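Local coordinates for protein arylamine n-acetyltransferase (PDB 1W5R) that catalyses, in its natural form, acetyl transfer from acetyl-CoA to arylamines; this variant has the active-site cysteine replaced by glutamine, at residues Gly71-His76 against Gln111-Leu116. The protein carries 1 engineered substitution. Residues are numbered along the deposited sequence; the frame is centred on the assembly and turned at random.
Engineered in segment 71-76: Q73 (natural residue Cys).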
ATOM      1  N   GLY A  71      22.539   0.443   8.532  1.00  9.10           N
ATOM      2  CA  GLY A  71      23.636   1.064   7.801  1.00  8.80           C
ATOM      3  C   GLY A  71      23.450   0.837   6.328  1.00  8.38           C
ATOM      4  O   GLY A  71      22.407   0.310   5.901  1.00  8.05           O
ATOM      5  N   TYR A  72      24.418   1.295   5.542  1.00  8.89           N
ATOM      6  CA  TYR A  72      24.357   1.092   4.103  1.00  7.59           C
ATOM      7  C   TYR A  72      25.330  -0.008   3.646  1.00  7.52           C
ATOM      8  O   TYR A  72      25.797  -0.782   4.494  1.00  7.61           O
ATOM      9  CB  TYR A  72      24.401   2.428   3.326  1.00  7.78           C
ATOM     10  CG  TYR A  72      25.724   3.178   3.235  1.00  7.37           C
ATOM     11  CD1 TYR A  72      25.780   4.361   2.504  1.00  7.50           C
ATOM     12  CD2 TYR A  72      26.905   2.693   3.804  1.00  8.17           C
ATOM     13  CE1 TYR A  72      26.961   5.080   2.358  1.00  7.47           C
ATOM     14  CE2 TYR A  72      28.113   3.398   3.643  1.00  6.76           C
ATOM     15  CZ  TYR A  72      28.120   4.596   2.907  1.00  7.76           C
ATOM     16  OH  TYR A  72      29.275   5.317   2.694  1.00  8.49           O
ATOM     17  N   GLN A  73      25.603  -0.117   2.353  1.00  7.31           N
ATOM     18  CA  GLN A  73      26.253  -1.310   1.812  1.00  7.42           C
ATOM     19  C   GLN A  73      27.561  -1.687   2.514  1.00  7.69           C
ATOM     20  O   GLN A  73      27.796  -2.866   2.834  1.00  8.23           O
ATOM     21  CB  GLN A  73      26.476  -1.171   0.294  1.00  7.58           C
ATOM     22  CG  GLN A  73      27.159   0.087  -0.201  1.00  7.69           C
ATOM     23  CD  GLN A  73      26.195   1.250  -0.478  1.00  9.28           C
ATOM     24  OE1 GLN A  73      25.107   1.319   0.087  1.00  9.48           O
ATOM     25  NE2 GLN A  73      26.605   2.160  -1.357  1.00 10.26           N
ATOM     26  N   TYR A  74      28.422  -0.699   2.745  1.00  7.98           N
ATOM     27  CA  TYR A  74      29.727  -0.983   3.369  1.00  7.64           C
ATOM     28  C   TYR A  74      29.618  -1.432   4.821  1.00  9.02           C
ATOM     29  O   TYR A  74      30.451  -2.213   5.336  1.00  9.59           O
ATOM     30  CB  TYR A  74      30.625   0.234   3.303  1.00  8.26           C
ATOM     31  CG  TYR A  74      31.003   0.672   1.918  1.00  7.55           C
ATOM     32  CD1 TYR A  74      30.339   1.730   1.291  1.00  8.08           C
ATOM     33  CD2 TYR A  74      32.028   0.028   1.216  1.00  7.61           C
ATOM     34  CE1 TYR A  74      30.692   2.144  -0.000  1.00  7.84           C
ATOM     35  CE2 TYR A  74      32.395   0.434  -0.071  1.00  7.99           C
ATOM     36  CZ  TYR A  74      31.719   1.486  -0.677  1.00  7.52           C
ATOM     37  OH  TYR A  74      32.072   1.929  -1.931  1.00  9.30           O
ATOM     38  N   GLU A  75      28.592  -0.923   5.487  1.00  7.83           N
ATOM     39  CA  GLU A  75      28.373  -1.249   6.891  1.00  8.61           C
ATOM     40  C   GLU A  75      27.796  -2.647   7.023  1.00  9.04           C
ATOM     41  O   GLU A  75      28.240  -3.445   7.854  1.00  9.86           O
ATOM     42  CB  GLU A  75      27.472  -0.196   7.547  1.00  8.30           C
ATOM     43  CG  GLU A  75      28.146   1.163   7.622  1.00  8.95           C
ATOM     44  CD  GLU A  75      27.189   2.281   7.952  1.00  7.49           C
ATOM     45  OE1 GLU A  75      27.373   2.917   9.019  1.00  9.95           O
ATOM     46  OE2 GLU A  75      26.274   2.548   7.133  1.00  8.83           O
ATOM     47  N   HIS A  76      26.800  -2.953   6.191  1.00  9.01           N
ATOM     48  CA  HIS A  76      26.168  -4.274   6.203  1.00  9.13           C
ATOM     49  C   HIS A  76      27.111  -5.399   5.875  1.00  9.32           C
ATOM     50  O   HIS A  76      27.271  -6.342   6.654  1.00  9.88           O
ATOM     51  CB  HIS A  76      25.013  -4.299   5.215  1.00  9.00           C
ATOM     52  CG  HIS A  76      23.732  -3.816   5.807  1.00  9.06           C
ATOM     53  ND1 HIS A  76      22.972  -4.593   6.657  1.00  9.06           N
ATOM     54  CD2 HIS A  76      23.101  -2.620   5.717  1.00  9.50           C
ATOM     55  CE1 HIS A  76      21.913  -3.904   7.045  1.00  9.81           C
ATOM     56  NE2 HIS A  76      21.972  -2.700   6.495  1.00  9.19           N
ATOM     57  N   GLN A 111      33.057   2.929  -8.169  1.00  9.84           N
ATOM     58  CA  GLN A 111      32.968   1.767  -7.302  1.00  9.68           C
ATOM     59  C   GLN A 111      32.338   2.251  -5.998  1.00  9.58           C
ATOM     60  O   GLN A 111      32.975   2.947  -5.201  1.00 10.52           O
ATOM     61  CB  GLN A 111      34.345   1.155  -7.038  1.00 10.16           C
ATOM     62  CG  GLN A 111      34.990   0.525  -8.264  1.00 11.17           C
ATOM     63  CD  GLN A 111      36.366   0.012  -7.935  1.00 14.52           C
ATOM     64  OE1 GLN A 111      36.533  -0.806  -7.020  1.00 19.48           O
ATOM     65  NE2 GLN A 111      37.366   0.493  -8.667  1.00 18.51           N
ATOM     66  N   THR A 112      31.061   1.904  -5.808  1.00  8.53           N
ATOM     67  CA  THR A 112      30.313   2.366  -4.633  1.00  8.77           C
ATOM     68  C   THR A 112      29.669   1.219  -3.856  1.00  8.76           C
ATOM     69  O   THR A 112      28.939   1.446  -2.885  1.00  8.45           O
ATOM     70  CB  THR A 112      29.195   3.333  -5.019  1.00  8.25           C
ATOM     71  OG1 THR A 112      28.220   2.626  -5.790  1.00  8.97           O
ATOM     72  CG2 THR A 112      29.721   4.528  -5.802  1.00  9.15           C
ATOM     73  N   HIS A 113      29.918  -0.011  -4.296  1.00  8.85           N
ATOM     74  CA  HIS A 113      29.327  -1.169  -3.627  1.00  9.01           C
ATOM     75  C   HIS A 113      30.407  -2.091  -3.080  1.00  9.05           C
ATOM     76  O   HIS A 113      31.567  -2.063  -3.538  1.00 10.04           O
ATOM     77  CB  HIS A 113      28.383  -1.915  -4.577  1.00  9.55           C
ATOM     78  CG  HIS A 113      27.450  -2.872  -3.891  1.00  9.02           C
ATOM     79  ND1 HIS A 113      27.001  -2.688  -2.600  1.00 10.03           N
ATOM     80  CD2 HIS A 113      26.841  -3.998  -4.340  1.00  8.81           C
ATOM     81  CE1 HIS A 113      26.188  -3.677  -2.271  1.00  9.54           C
ATOM     82  NE2 HIS A 113      26.074  -4.487  -3.310  1.00  8.20           N
ATOM     83  N   ASN A 114      30.019  -2.903  -2.105  1.00  9.22           N
ATOM     84  CA  ASN A 114      30.914  -3.841  -1.424  1.00  9.84           C
ATOM     85  C   ASN A 114      30.077  -5.088  -1.191  1.00  9.74           C
ATOM     86  O   ASN A 114      28.963  -4.989  -0.667  1.00 10.31           O
ATOM     87  CB  ASN A 114      31.390  -3.201  -0.104  1.00 10.64           C
ATOM     88  CG  ASN A 114      32.116  -4.161   0.853  1.00 11.40           C
ATOM     89  OD1 ASN A 114      31.980  -4.011   2.067  1.00 14.73           O
ATOM     90  ND2 ASN A 114      32.898  -5.113   0.327  1.00 11.96           N
ATOM     91  N   VAL A 115      30.592  -6.242  -1.636  1.00  9.63           N
ATOM     92  CA  VAL A 115      29.916  -7.526  -1.454  1.00 10.28           C
ATOM     93  C   VAL A 115      30.931  -8.561  -0.949  1.00 10.50           C
ATOM     94  O   VAL A 115      32.132  -8.258  -0.857  1.00 10.94           O
ATOM     95  CB  VAL A 115      29.205  -8.032  -2.746  1.00 10.28           C
ATOM     96  CG1 VAL A 115      28.171  -7.020  -3.204  1.00 10.98           C
ATOM     97  CG2 VAL A 115      30.208  -8.346  -3.875  1.00 10.75           C
ATOM     98  N   LEU A 116      30.454  -9.760  -0.611  1.00 11.15           N
ATOM     99  CA  LEU A 116      31.339 -10.795  -0.066  1.00 11.39           C
ATOM    100  C   LEU A 116      31.430 -11.983  -0.999  1.00 12.00           C
ATOM    101  O   LEU A 116      30.429 -12.368  -1.618  1.00 12.12           O
ATOM    102  CB  LEU A 116      30.836 -11.285   1.288  1.00 11.67           C
ATOM    103  CG  LEU A 116      30.608 -10.190   2.333  1.00 10.30           C
ATOM    104  CD1 LEU A 116      30.002 -10.813   3.591  1.00 11.94           C
ATOM    105  CD2 LEU A 116      31.917  -9.441   2.634  1.00 11.28           C
TER
HETATM  106  O   HOH W   1      33.020  -2.932   4.370  1.00 13.37           O
HETATM  107  O   HOH W   2      33.465   0.160  -3.340  1.00 14.53           O
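Q73 and H113 meet at the site of the Cys-His-Asp catalytic triad known from the arylamine N-acetyltransferase family, whose fold is related to the papain-like cysteine proteases: the first turn of helix 73-87 carries the nucleophile position, strand 111-119 the histidine, and D130, bonded to H113 NE2, completes the set. Q73 is engineered and holds the place of the natural cysteine. Its CB sits at the edge of the imidazole, near the ring plane, 3.3 Å from H113 ND1, and the amide plane stands 73° from that ring. With CG lodged between the backbone N and carbonyl carbon (chi1 51°) and a bend at chi2, the longer chain passes the histidine and donates from NE2 to the backbone T112 O at 2.9 Å. That bond is nearly straight at the hydrogen (163°), and the acceptor lies close to the Q73 amide plane. H113 and Y180 meet edge-to-face. In the same tight cluster, Y74 turns its ring toward the strand and rests CD2 against N114 CB at 3.5 Å, while its OH reaches T112 CA and C. N114 extends its amide with CG anti to the backbone N; ND2 bonds L94 O on the adjacent strand 90-98, and OD1 takes a water. The T112-H113 pair forms a classic beta bulge opposite G96. The loose side is at Q111, partly exposed, whose side chain stays at least 5.6 Å from the helix turn and directs OE1 to S95 OG. Water also joins the helix turn to the strand. One molecule donates to both Y74 O and N114 OD1; another donates to H113 O at 2.9 Å and is hydrogen-bonded to Y74 OH at 2.7 Å.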